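Local coordinates for high affinity transport system protein p37 (Mycoplasma hyorhinis, PDB 3EKI) that binds thiamine diphosphate outside the cell and belongs to a high-affinity transport system, probably as the lipoprotein that captures the ligand, at residues Trp42-Ile46 / Phe93-Asp97; Asp121-Ser127 / Tyr343-Arg349; Asp294-Asp300 / Lys322-Lys327. All coordinates share one frame; numbering follows the deposited sequence.

Contact 1 of 3, residues Trp42-Ile46 / Phe93-Asp97; sequences WDKSI and FDDVD. With CA (calcium ion), chain D.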
loop_
_atom_site.group_PDB
_atom_site.type_symbol
_atom_site.label_atom_id
_atom_site.label_comp_id
_atom_site.label_asym_id
_atom_site.label_seq_id
_atom_site.Cartn_x
_atom_site.Cartn_y
_atom_site.Cartn_z
ATOM N N TRP A 42 -9.808 -29.958 5.008
ATOM C CA TRP A 42 -9.815 -29.687 3.571
ATOM C C TRP A 42 -11.137 -29.068 3.194
ATOM O O TRP A 42 -12.224 -29.535 3.541
ATOM C CB TRP A 42 -9.587 -30.968 2.764
ATOM C CG TRP A 42 -9.379 -30.718 1.300
ATOM C CD1 TRP A 42 -10.318 -30.690 0.316
ATOM C CD2 TRP A 42 -8.096 -30.464 0.702
ATOM N NE1 TRP A 42 -9.711 -30.432 -0.887
ATOM C CE2 TRP A 42 -8.350 -30.289 -0.684
ATOM C CE3 TRP A 42 -6.784 -30.370 1.190
ATOM C CZ2 TRP A 42 -7.306 -30.022 -1.562
ATOM C CZ3 TRP A 42 -5.760 -30.107 0.295
ATOM C CH2 TRP A 42 -6.012 -29.931 -1.079
ATOM N N ASP A 43 -11.130 -27.971 2.446
ATOM C CA ASP A 43 -12.364 -27.306 2.087
ATOM C C ASP A 43 -12.485 -27.320 0.574
ATOM O O ASP A 43 -11.601 -26.762 -0.090
ATOM C CB ASP A 43 -12.340 -25.875 2.627
ATOM C CG ASP A 43 -13.653 -25.156 2.503
ATOM O OD1 ASP A 43 -14.590 -25.721 1.889
ATOM O OD2 ASP A 43 -13.782 -24.019 3.019
ATOM N N LYS A 44 -13.506 -27.950 0.031
ATOM C CA LYS A 44 -13.613 -28.088 -1.418
ATOM C C LYS A 44 -14.103 -26.836 -2.110
ATOM O O LYS A 44 -14.195 -26.782 -3.344
ATOM C CB LYS A 44 -14.541 -29.270 -1.763
ATOM C CG LYS A 44 -15.987 -28.980 -1.368
ATOM C CD LYS A 44 -16.875 -30.214 -1.461
ATOM C CE LYS A 44 -18.320 -29.861 -1.149
ATOM N NZ LYS A 44 -19.009 -30.977 -0.437
ATOM N N SER A 45 -14.397 -25.792 -1.361
ATOM C CA SER A 45 -14.829 -24.502 -1.879
ATOM C C SER A 45 -13.974 -23.424 -1.210
ATOM O O SER A 45 -13.998 -23.311 0.024
ATOM C CB SER A 45 -16.312 -24.258 -1.608
ATOM O OG SER A 45 -16.692 -22.915 -1.879
ATOM N N ILE A 46 -13.205 -22.663 -1.976
ATOM C CA ILE A 46 -12.401 -21.602 -1.382
ATOM C C ILE A 46 -12.943 -20.277 -1.911
ATOM O O ILE A 46 -13.065 -20.135 -3.116
ATOM C CB ILE A 46 -10.922 -21.836 -1.687
ATOM C CG1 ILE A 46 -10.318 -23.046 -0.965
ATOM C CG2 ILE A 46 -10.095 -20.585 -1.409
ATOM C CD1 ILE A 46 -10.075 -22.777 0.511
ATOM N N PHE A 93 -7.881 -35.777 -2.041
ATOM C CA PHE A 93 -8.914 -34.889 -1.504
ATOM C C PHE A 93 -9.858 -34.449 -2.629
ATOM O O PHE A 93 -9.493 -34.674 -3.796
ATOM C CB PHE A 93 -8.299 -33.638 -0.862
ATOM C CG PHE A 93 -7.502 -33.815 0.414
ATOM C CD1 PHE A 93 -8.145 -34.007 1.629
ATOM C CD2 PHE A 93 -6.122 -33.789 0.422
ATOM C CE1 PHE A 93 -7.452 -34.168 2.805
ATOM C CE2 PHE A 93 -5.426 -33.932 1.608
ATOM C CZ PHE A 93 -6.077 -34.110 2.818
ATOM N N ASP A 94 -10.982 -33.842 -2.306
ATOM C CA ASP A 94 -11.861 -33.296 -3.318
ATOM C C ASP A 94 -11.141 -32.148 -4.057
ATOM O O ASP A 94 -10.392 -31.351 -3.487
ATOM C CB ASP A 94 -13.186 -32.797 -2.773
ATOM C CG ASP A 94 -14.096 -33.848 -2.187
ATOM O OD1 ASP A 94 -13.986 -35.042 -2.534
ATOM O OD2 ASP A 94 -14.948 -33.450 -1.361
ATOM N N ASP A 95 -11.406 -32.112 -5.363
ATOM C CA ASP A 95 -10.996 -30.952 -6.144
ATOM C C ASP A 95 -11.677 -29.708 -5.597
ATOM O O ASP A 95 -12.765 -29.766 -5.038
ATOM C CB ASP A 95 -11.347 -31.142 -7.613
ATOM C CG ASP A 95 -10.394 -32.043 -8.367
ATOM O OD1 ASP A 95 -9.360 -32.509 -7.865
ATOM O OD2 ASP A 95 -10.665 -32.325 -9.557
ATOM N N VAL A 96 -11.043 -28.543 -5.786
ATOM C CA VAL A 96 -11.471 -27.301 -5.178
ATOM C C VAL A 96 -11.979 -26.297 -6.206
ATOM O O VAL A 96 -11.352 -26.116 -7.250
ATOM C CB VAL A 96 -10.298 -26.687 -4.394
ATOM C CG1 VAL A 96 -10.727 -25.411 -3.706
ATOM C CG2 VAL A 96 -9.816 -27.714 -3.367
ATOM N N ASP A 97 -13.094 -25.672 -5.876
ATOM C CA ASP A 97 -13.661 -24.547 -6.610
ATOM C C ASP A 97 -13.254 -23.226 -5.955
ATOM O O ASP A 97 -13.153 -23.148 -4.729
ATOM C CB ASP A 97 -15.186 -24.583 -6.623
ATOM C CG ASP A 97 -15.772 -23.489 -7.496
ATOM O OD1 ASP A 97 -15.176 -23.244 -8.565
ATOM O OD2 ASP A 97 -16.790 -22.880 -7.120
HETATM CA CA CA D . -14.852 -22.159 1.925
HETATM O O HOH W 1 -16.804 -23.770 1.834
HETATM O O HOH W 2 -16.275 -21.196 -0.044
#

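Contact 2 of 3, residues Asp121-Ser127 / Tyr343-Arg349; sequences DFGINAS and YDVGVFR. With CA (calcium ion), chain D; TPP (thiamine diphosphate), chain B.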
loop_
_atom_site.group_PDB
_atom_site.type_symbol
_atom_site.label_atom_id
_atom_site.label_comp_id
_atom_site.label_asym_id
_atom_site.label_seq_id
_atom_site.Cartn_x
_atom_site.Cartn_y
_atom_site.Cartn_z
ATOM N N ASP A 121 -12.662 -17.699 3.269
ATOM C CA ASP A 121 -11.472 -18.477 3.594
ATOM C C ASP A 121 -10.155 -17.707 3.560
ATOM O O ASP A 121 -9.194 -18.112 4.226
ATOM C CB ASP A 121 -11.386 -19.646 2.607
ATOM C CG ASP A 121 -12.651 -20.489 2.558
ATOM O OD1 ASP A 121 -13.396 -20.448 1.564
ATOM O OD2 ASP A 121 -12.955 -21.131 3.590
ATOM N N PHE A 122 -10.084 -16.639 2.769
ATOM C CA PHE A 122 -8.803 -15.977 2.573
ATOM C C PHE A 122 -9.025 -14.552 2.096
ATOM O O PHE A 122 -10.001 -14.225 1.433
ATOM C CB PHE A 122 -7.994 -16.747 1.540
ATOM C CG PHE A 122 -6.690 -16.200 1.030
ATOM C CD1 PHE A 122 -5.504 -16.538 1.646
ATOM C CD2 PHE A 122 -6.680 -15.362 -0.077
ATOM C CE1 PHE A 122 -4.301 -16.035 1.165
ATOM C CE2 PHE A 122 -5.490 -14.841 -0.561
ATOM C CZ PHE A 122 -4.325 -15.217 0.073
ATOM N N GLY A 123 -8.049 -13.715 2.433
ATOM C CA GLY A 123 -8.010 -12.404 1.758
ATOM C C GLY A 123 -6.648 -11.772 1.910
ATOM O O GLY A 123 -5.771 -12.293 2.594
ATOM N N ILE A 124 -6.415 -10.644 1.231
ATOM C CA ILE A 124 -5.116 -9.978 1.252
ATOM C C ILE A 124 -5.268 -8.591 1.888
ATOM O O ILE A 124 -6.176 -7.871 1.464
ATOM C CB ILE A 124 -4.536 -9.906 -0.164
ATOM C CG1 ILE A 124 -4.391 -11.299 -0.778
ATOM C CG2 ILE A 124 -3.227 -9.142 -0.144
ATOM C CD1 ILE A 124 -4.032 -11.331 -2.249
ATOM N N ASN A 125 -4.444 -8.336 2.897
ATOM C CA ASN A 125 -4.588 -7.197 3.780
ATOM C C ASN A 125 -3.298 -6.393 3.865
ATOM O O ASN A 125 -2.220 -6.940 3.751
ATOM C CB ASN A 125 -4.963 -7.621 5.214
ATOM C CG ASN A 125 -5.740 -6.567 5.966
ATOM O OD1 ASN A 125 -6.963 -6.492 5.869
ATOM N ND2 ASN A 125 -5.097 -5.701 6.749
ATOM N N ALA A 126 -3.487 -5.096 4.123
ATOM C CA ALA A 126 -2.296 -4.275 4.371
ATOM C C ALA A 126 -1.523 -4.853 5.548
ATOM O O ALA A 126 -2.143 -5.254 6.544
ATOM C CB ALA A 126 -2.728 -2.844 4.622
ATOM N N SER A 127 -0.199 -4.896 5.439
ATOM C CA SER A 127 0.612 -5.522 6.464
ATOM C C SER A 127 0.540 -4.859 7.831
ATOM O O SER A 127 0.408 -5.495 8.885
ATOM C CB SER A 127 2.072 -5.569 5.985
ATOM O OG SER A 127 2.646 -4.264 5.928
ATOM N N TYR A 343 4.755 -5.107 1.787
ATOM C CA TYR A 343 3.539 -5.002 0.991
ATOM C C TYR A 343 2.475 -5.927 1.586
ATOM O O TYR A 343 2.685 -6.513 2.650
ATOM C CB TYR A 343 3.800 -5.306 -0.488
ATOM C CG TYR A 343 3.160 -4.339 -1.444
ATOM C CD1 TYR A 343 2.209 -4.693 -2.373
ATOM C CD2 TYR A 343 3.510 -2.984 -1.411
ATOM C CE1 TYR A 343 1.634 -3.770 -3.235
ATOM C CE2 TYR A 343 2.953 -2.067 -2.266
ATOM C CZ TYR A 343 2.010 -2.451 -3.188
ATOM O OH TYR A 343 1.445 -1.522 -4.045
ATOM N N ASP A 344 1.331 -6.052 0.931
ATOM C CA ASP A 344 0.172 -6.707 1.533
ATOM C C ASP A 344 0.418 -8.204 1.755
ATOM O O ASP A 344 1.221 -8.829 1.078
ATOM C CB ASP A 344 -1.046 -6.472 0.665
ATOM C CG ASP A 344 -1.595 -5.060 0.686
ATOM O OD1 ASP A 344 -0.878 -4.167 1.200
ATOM O OD2 ASP A 344 -2.733 -4.865 0.191
ATOM N N VAL A 345 -0.308 -8.703 2.736
ATOM C CA VAL A 345 -0.181 -10.088 3.188
ATOM C C VAL A 345 -1.494 -10.834 3.036
ATOM O O VAL A 345 -2.571 -10.379 3.394
ATOM C CB VAL A 345 0.260 -10.109 4.662
ATOM C CG1 VAL A 345 0.181 -11.507 5.245
ATOM C CG2 VAL A 345 1.677 -9.539 4.787
ATOM N N GLY A 346 -1.403 -12.036 2.497
ATOM C CA GLY A 346 -2.544 -12.937 2.373
ATOM C C GLY A 346 -2.650 -13.800 3.627
ATOM O O GLY A 346 -1.689 -14.393 4.100
ATOM N N VAL A 347 -3.870 -13.812 4.134
ATOM C CA VAL A 347 -4.185 -14.422 5.403
ATOM C C VAL A 347 -5.381 -15.341 5.279
ATOM O O VAL A 347 -6.368 -15.037 4.617
ATOM C CB VAL A 347 -4.388 -13.291 6.433
ATOM C CG1 VAL A 347 -5.507 -12.344 6.039
ATOM C CG2 VAL A 347 -4.636 -13.916 7.790
ATOM N N PHE A 348 -5.279 -16.509 5.924
ATOM C CA PHE A 348 -6.307 -17.522 5.948
ATOM C C PHE A 348 -7.089 -17.567 7.252
ATOM O O PHE A 348 -6.497 -17.267 8.291
ATOM C CB PHE A 348 -5.719 -18.945 5.810
ATOM C CG PHE A 348 -5.266 -19.277 4.407
ATOM C CD1 PHE A 348 -6.195 -19.693 3.472
ATOM C CD2 PHE A 348 -3.925 -19.180 4.080
ATOM C CE1 PHE A 348 -5.772 -20.009 2.191
ATOM C CE2 PHE A 348 -3.507 -19.459 2.792
ATOM C CZ PHE A 348 -4.443 -19.854 1.866
ATOM N N ARG A 349 -8.352 -17.940 7.184
ATOM C CA ARG A 349 -9.027 -18.416 8.396
ATOM C C ARG A 349 -8.258 -19.648 8.889
ATOM O O ARG A 349 -7.623 -20.395 8.143
ATOM C CB ARG A 349 -10.509 -18.660 8.200
ATOM C CG ARG A 349 -10.830 -19.781 7.229
ATOM C CD ARG A 349 -12.312 -20.105 7.122
ATOM N NE ARG A 349 -12.525 -21.267 6.256
ATOM C CZ ARG A 349 -12.543 -22.540 6.575
ATOM N NH1 ARG A 349 -12.354 -22.920 7.829
ATOM N NH2 ARG A 349 -12.750 -23.458 5.632
HETATM CA CA CA D . -14.852 -22.159 1.925
HETATM N "N1'" TPP B . -0.370 0.153 -7.455
HETATM C "C2'" TPP B . -1.565 0.055 -8.088
HETATM C CM2 TPP B . -1.583 -0.350 -9.565
HETATM N "N3'" TPP B . -2.712 0.297 -7.430
HETATM C "C4'" TPP B . -2.673 0.547 -6.094
HETATM N "N4'" TPP B . -3.830 0.697 -5.444
HETATM C "C5'" TPP B . -1.448 0.710 -5.432
HETATM C "C6'" TPP B . -0.291 0.504 -6.174
HETATM C "C7'" TPP B . -1.287 1.083 -3.951
HETATM N N3 TPP B . -1.255 -0.043 -3.001
HETATM C C2 TPP B . -1.892 -1.202 -3.167
HETATM S S1 TPP B . -1.548 -2.252 -1.812
HETATM C C5 TPP B . -0.555 -1.042 -1.037
HETATM C C4 TPP B . -0.629 0.111 -1.796
HETATM C CM4 TPP B . 0.300 1.317 -1.534
HETATM C C6 TPP B . 0.095 -1.209 0.341
HETATM C C7 TPP B . -0.952 -1.063 1.449
HETATM O O7 TPP B . -1.477 0.281 1.425
HETATM P PA TPP B . -2.887 0.718 2.013
HETATM O O1A TPP B . -3.201 2.078 1.512
HETATM O O2A TPP B . -3.927 -0.323 1.710
HETATM O O3A TPP B . -2.782 0.667 3.587
HETATM P PB TPP B . -2.272 1.846 4.551
HETATM O O1B TPP B . -0.840 2.167 4.253
HETATM O O2B TPP B . -2.455 1.240 5.999
HETATM O O3B TPP B . -3.252 3.091 4.442
HETATM O O HOH W 3 0.967 -3.572 3.206
HETATM O O HOH W 2 -16.275 -21.196 -0.044
HETATM O O HOH W 1 -16.804 -23.770 1.834
#

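Contact 3 of 3, residues Asp294-Asp300 / Lys322-Lys327; sequences DTLGTLD and KPFETK. With CA (calcium ion), chain E.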
loop_
_atom_site.group_PDB
_atom_site.type_symbol
_atom_site.label_atom_id
_atom_site.label_comp_id
_atom_site.label_asym_id
_atom_site.label_seq_id
_atom_site.Cartn_x
_atom_site.Cartn_y
_atom_site.Cartn_z
ATOM N N ASP A 294 -3.655 14.176 -3.029
ATOM C CA ASP A 294 -3.798 14.762 -4.372
ATOM C C ASP A 294 -4.778 15.933 -4.385
ATOM O O ASP A 294 -4.905 16.555 -5.451
ATOM C CB ASP A 294 -4.139 13.728 -5.426
ATOM C CG ASP A 294 -5.403 12.944 -5.221
ATOM O OD1 ASP A 294 -6.268 13.345 -4.420
ATOM O OD2 ASP A 294 -5.545 11.877 -5.871
ATOM N N THR A 295 -5.409 16.300 -3.283
ATOM C CA THR A 295 -6.216 17.490 -3.165
ATOM C C THR A 295 -5.499 18.643 -2.467
ATOM O O THR A 295 -6.116 19.693 -2.295
ATOM C CB THR A 295 -7.541 17.273 -2.406
ATOM O OG1 THR A 295 -7.270 16.957 -1.032
ATOM C CG2 THR A 295 -8.266 16.103 -3.035
ATOM N N LEU A 296 -4.253 18.447 -2.092
ATOM C CA LEU A 296 -3.546 19.516 -1.363
ATOM C C LEU A 296 -3.582 20.866 -2.073
ATOM O O LEU A 296 -3.674 21.889 -1.390
ATOM C CB LEU A 296 -2.096 19.099 -1.144
ATOM C CG LEU A 296 -1.226 20.058 -0.316
ATOM C CD1 LEU A 296 -1.838 20.278 1.051
ATOM C CD2 LEU A 296 0.172 19.484 -0.222
ATOM N N GLY A 297 -3.485 20.829 -3.398
ATOM C CA GLY A 297 -3.439 22.055 -4.172
ATOM C C GLY A 297 -4.693 22.885 -4.115
ATOM O O GLY A 297 -4.654 24.074 -4.483
ATOM N N THR A 298 -5.813 22.317 -3.672
ATOM C CA THR A 298 -7.088 23.001 -3.627
ATOM C C THR A 298 -7.340 23.686 -2.300
ATOM O O THR A 298 -8.338 24.385 -2.149
ATOM C CB THR A 298 -8.273 22.040 -3.908
ATOM O OG1 THR A 298 -8.455 21.104 -2.835
ATOM C CG2 THR A 298 -7.966 21.248 -5.163
ATOM N N LEU A 299 -6.454 23.483 -1.325
ATOM C CA LEU A 299 -6.744 23.962 0.017
ATOM C C LEU A 299 -5.762 25.030 0.461
ATOM O O LEU A 299 -4.591 24.709 0.706
ATOM C CB LEU A 299 -6.670 22.771 0.982
ATOM C CG LEU A 299 -7.632 21.636 0.593
ATOM C CD1 LEU A 299 -7.286 20.376 1.362
ATOM C CD2 LEU A 299 -9.068 22.066 0.820
ATOM N N ASP A 300 -6.216 26.277 0.565
ATOM C CA ASP A 300 -5.227 27.336 0.787
ATOM C C ASP A 300 -4.640 27.329 2.182
ATOM O O ASP A 300 -3.563 27.916 2.386
ATOM C CB ASP A 300 -5.889 28.670 0.423
ATOM C CG ASP A 300 -6.141 28.718 -1.077
ATOM O OD1 ASP A 300 -5.583 27.895 -1.839
ATOM O OD2 ASP A 300 -6.917 29.594 -1.515
ATOM N N LYS A 322 -8.891 16.121 -11.160
ATOM C CA LYS A 322 -7.747 17.026 -11.273
ATOM C C LYS A 322 -6.681 16.782 -10.219
ATOM O O LYS A 322 -6.252 17.671 -9.462
ATOM C CB LYS A 322 -8.332 18.442 -11.222
ATOM C CG LYS A 322 -9.151 18.766 -12.468
ATOM C CD LYS A 322 -10.639 18.855 -12.162
ATOM C CE LYS A 322 -11.487 19.058 -13.412
ATOM N NZ LYS A 322 -12.235 20.353 -13.393
ATOM N N PRO A 323 -6.173 15.558 -10.134
ATOM C CA PRO A 323 -5.251 15.178 -9.056
ATOM C C PRO A 323 -3.899 15.898 -9.135
ATOM O O PRO A 323 -3.280 16.006 -10.196
ATOM C CB PRO A 323 -4.999 13.686 -9.285
ATOM C CG PRO A 323 -5.329 13.474 -10.730
ATOM C CD PRO A 323 -6.397 14.458 -11.076
ATOM N N PHE A 324 -3.472 16.366 -7.969
ATOM C CA PHE A 324 -2.214 17.045 -7.726
ATOM C C PHE A 324 -2.189 18.445 -8.353
ATOM O O PHE A 324 -1.138 19.100 -8.370
ATOM C CB PHE A 324 -1.040 16.186 -8.217
ATOM C CG PHE A 324 -0.926 14.848 -7.514
ATOM C CD1 PHE A 324 -0.376 14.771 -6.246
ATOM C CD2 PHE A 324 -1.386 13.712 -8.141
ATOM C CE1 PHE A 324 -0.304 13.540 -5.605
ATOM C CE2 PHE A 324 -1.306 12.488 -7.507
ATOM C CZ PHE A 324 -0.772 12.408 -6.240
ATOM N N GLU A 325 -3.330 18.927 -8.851
ATOM C CA GLU A 325 -3.328 20.295 -9.402
ATOM C C GLU A 325 -3.049 21.324 -8.323
ATOM O O GLU A 325 -3.561 21.251 -7.207
ATOM C CB GLU A 325 -4.677 20.580 -10.072
ATOM C CG GLU A 325 -4.720 21.916 -10.791
ATOM C CD GLU A 325 -5.742 21.950 -11.909
ATOM O OE1 GLU A 325 -5.691 21.085 -12.811
ATOM O OE2 GLU A 325 -6.598 22.857 -11.871
ATOM N N THR A 326 -2.243 22.328 -8.661
ATOM C CA THR A 326 -1.908 23.455 -7.805
ATOM C C THR A 326 -2.169 24.775 -8.551
ATOM O O THR A 326 -2.267 24.757 -9.775
ATOM C CB THR A 326 -0.428 23.480 -7.373
ATOM O OG1 THR A 326 0.394 23.374 -8.556
ATOM C CG2 THR A 326 -0.032 22.300 -6.494
ATOM N N LYS A 327 -2.260 25.845 -7.782
ATOM C CA LYS A 327 -2.369 27.179 -8.348
ATOM C C LYS A 327 -1.140 27.435 -9.216
ATOM O O LYS A 327 -0.098 26.808 -9.172
ATOM C CB LYS A 327 -2.527 28.234 -7.262
ATOM C CG LYS A 327 -3.920 28.183 -6.624
ATOM C CD LYS A 327 -3.908 28.917 -5.296
ATOM C CE LYS A 327 -5.181 28.633 -4.507
ATOM N NZ LYS A 327 -5.631 29.863 -3.794
HETATM CA CA CA E . 1.384 24.992 -9.997
HETATM O O HOH W 4 -4.606 19.386 -5.588
HETATM O O HOH W 5 -2.080 25.359 -5.040
HETATM O O HOH W 6 2.609 26.198 -11.503
HETATM O O HOH W 7 2.816 23.201 -10.438
#

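Contact 1 of 3, residues Trp42-Ile46 / Phe93-Asp97
Trp-42 and Phe-93 lie face against face, an offset stack whose planes are within 6° of parallel and whose six-membered rings have their centroids 4.2 Å apart. The overlap goes beyond the rings. Phe-93 CB sits over the five-membered ring of the indole, 3.4 Å from its centroid and close to the ring normal, a CH-pi contact. With CG anti to the backbone N (chi1 -171°), Trp-42 swings its indole across to the 93-97 segment. Trp-42 NE1 then donates to Asp-94 O at 2.8 Å; the acceptor is tilted from the ring plane, while the donor meets a lone pair in the plane of the carbonyl. One methyl of Val-96, CG2, lies obliquely near NE1, and the other, CG1, packs 3.6 Å from Ile-46 CG1, with helix 354-369 and helix 64-85 covering this apolar side.

The pairing is that of a beta-alpha-beta unit. Strand 45-51 runs parallel to strand 97-103, with helix 64-85 in the connection, and the first bridge joins Ser-45 to Asp-97. Two backbone bonds make it: Asp-97 N donates to Lys-44 O, and Ile-46 N to Asp-97 O at 2.8 Å, nearly straight.

The opposite character prevails at Lys-44 and Asp-94, which are exposed. Their side chains run side by side, yet Lys-44 NZ stays 4.8 Å from Asp-94 OD2, so the opposite charges do not touch. The Asp-43 side chain leaves its backbone away from the 93-97 segment, and its OD1 accepts from Ser-45 N in an Asx turn, met from above the carboxylate plane. OD2 of Asp-43 and the O of Ser-45 each bind the calcium ion at 2.4 Å, in a site completed by Pro-118, Asp-121 and two waters. Arg-349 also donates to Asp-43 OD2.

Contact 2 of 3, residues Asp121-Ser127 / Tyr343-Arg349
Arg-349 places CG between its backbone N and carbonyl carbon (chi1 65°) and then extends to NE, while Asp-121 turns its CG beside the backbone N (chi1 -54°), and the two side chains come to lie alongside each other. Arg-349 NE meets the anti lone pair of Asp-121 OD2 at 2.7 Å, within the guanidinium plane; Arg-349 NH2 adds a weak bond to the same oxygen, the carboxylate plane standing 53° from the guanidinium. Asp-121 also grips the calcium ion with both oxygens, OD1 at 2.3 Å and OD2 at 2.7 Å.

From here strands 122-125 and 345-349 run antiparallel, in hydrogen-bonded pairs Gly-123 with Val-347 and Asn-125 with Val-345. On one face Phe-122 directs its edge at the face of Phe-348, its CD1 standing 3.5 Å from Phe-348 CZ, and Phe-122 CZ lies against Gly-346, which has no side chain to obstruct it. At the far end a water links Ser-127 N to Asp-344 OD1, each at 2.8 Å. Tyr-343 lays a ring face near C6 of thiamine diphosphate, beside the thiazolium, and Asp-344 OD1 comes close to the ligand's C7; both residues line its pocket, Tyr-381 holding OD2 of that aspartate.

Shared between a metal ion and an arginine that also salt-bridges Asp-116, the carboxylate of Asp-121 is probably kept ionised.

Contact 3 of 3, residues Asp294-Asp300 / Lys322-Lys327
Asp-294 CB stands over the centre of the Phe-324 ring, 3.6 Å from its centroid and only 7° off the normal, a CH-pi contact. The backbones meet at the same place, Phe-324 N donating to a lone pair of Asp-294 O at 2.9 Å in the plane of that carbonyl. Further along, Gly-297 CA approaches Glu-325 O at 3.1 Å, a CA-H...O contact possible because glycine presents no side chain on that side. At the exposed end Lys-327 NZ forms a salt bridge with Asp-300 OD2 at 2.6 Å, arriving on the syn side of the carboxylate but 33° out of its plane.

Two connections of the mixed sheet are thus joined: a 3-10 turn preceding strand 304-308, and a type II beta turn, Lys-322 to Glu-325, preceding strand 331-337. Phe-324 takes its third position with the expected positive phi (70°), and the turn's central peptide supplies the N-H bound by Asp-294 O.

Water reinforces this shell. One molecule donates to Asp-294 O and to Glu-325 O, at 2.9 and 2.7 Å, and accepts weakly from Gly-297 N, while a second accepts from Lys-327 N and lies near Gly-297 O, where it may not donate. Within the 3-10 segment, Thr-295 O accepts from both the N and the OG1 of Thr-298. Further out, Phe-182 and Tyr-187 meet the Phe-324 ring in edge-to-face fashion. Beyond Glu-325 the chain binds a calcium ion through Thr-326 OG1 at 2.4 Å and Lys-327 O, with two waters and Glu-330 O as further ligands.

How the contacts relate
Contacts 1 and 2 share one calcium ion, whereas contact 3 lies on the other side of the chain's centre and has its own. The first two meet directly, joined by the 2.9 Å salt bridge Asp-43 OD2 to Arg-349 NH2; Asp-121 OD2 approaches Asp-43 OD2 to 3.1 Å, a closeness of like charges that the shared calcium ion probably offsets. Contact 2 runs from that ion to thiamine diphosphate, which its residues touch. Contact 3, which lies in sequence between the segments of contact 2, is centred about 33 Å from the centre of contact 2; the side chain of Asp-294 is about 11 Å from the ligand. Contacts 1 and 3 have centres about 50 Å apart.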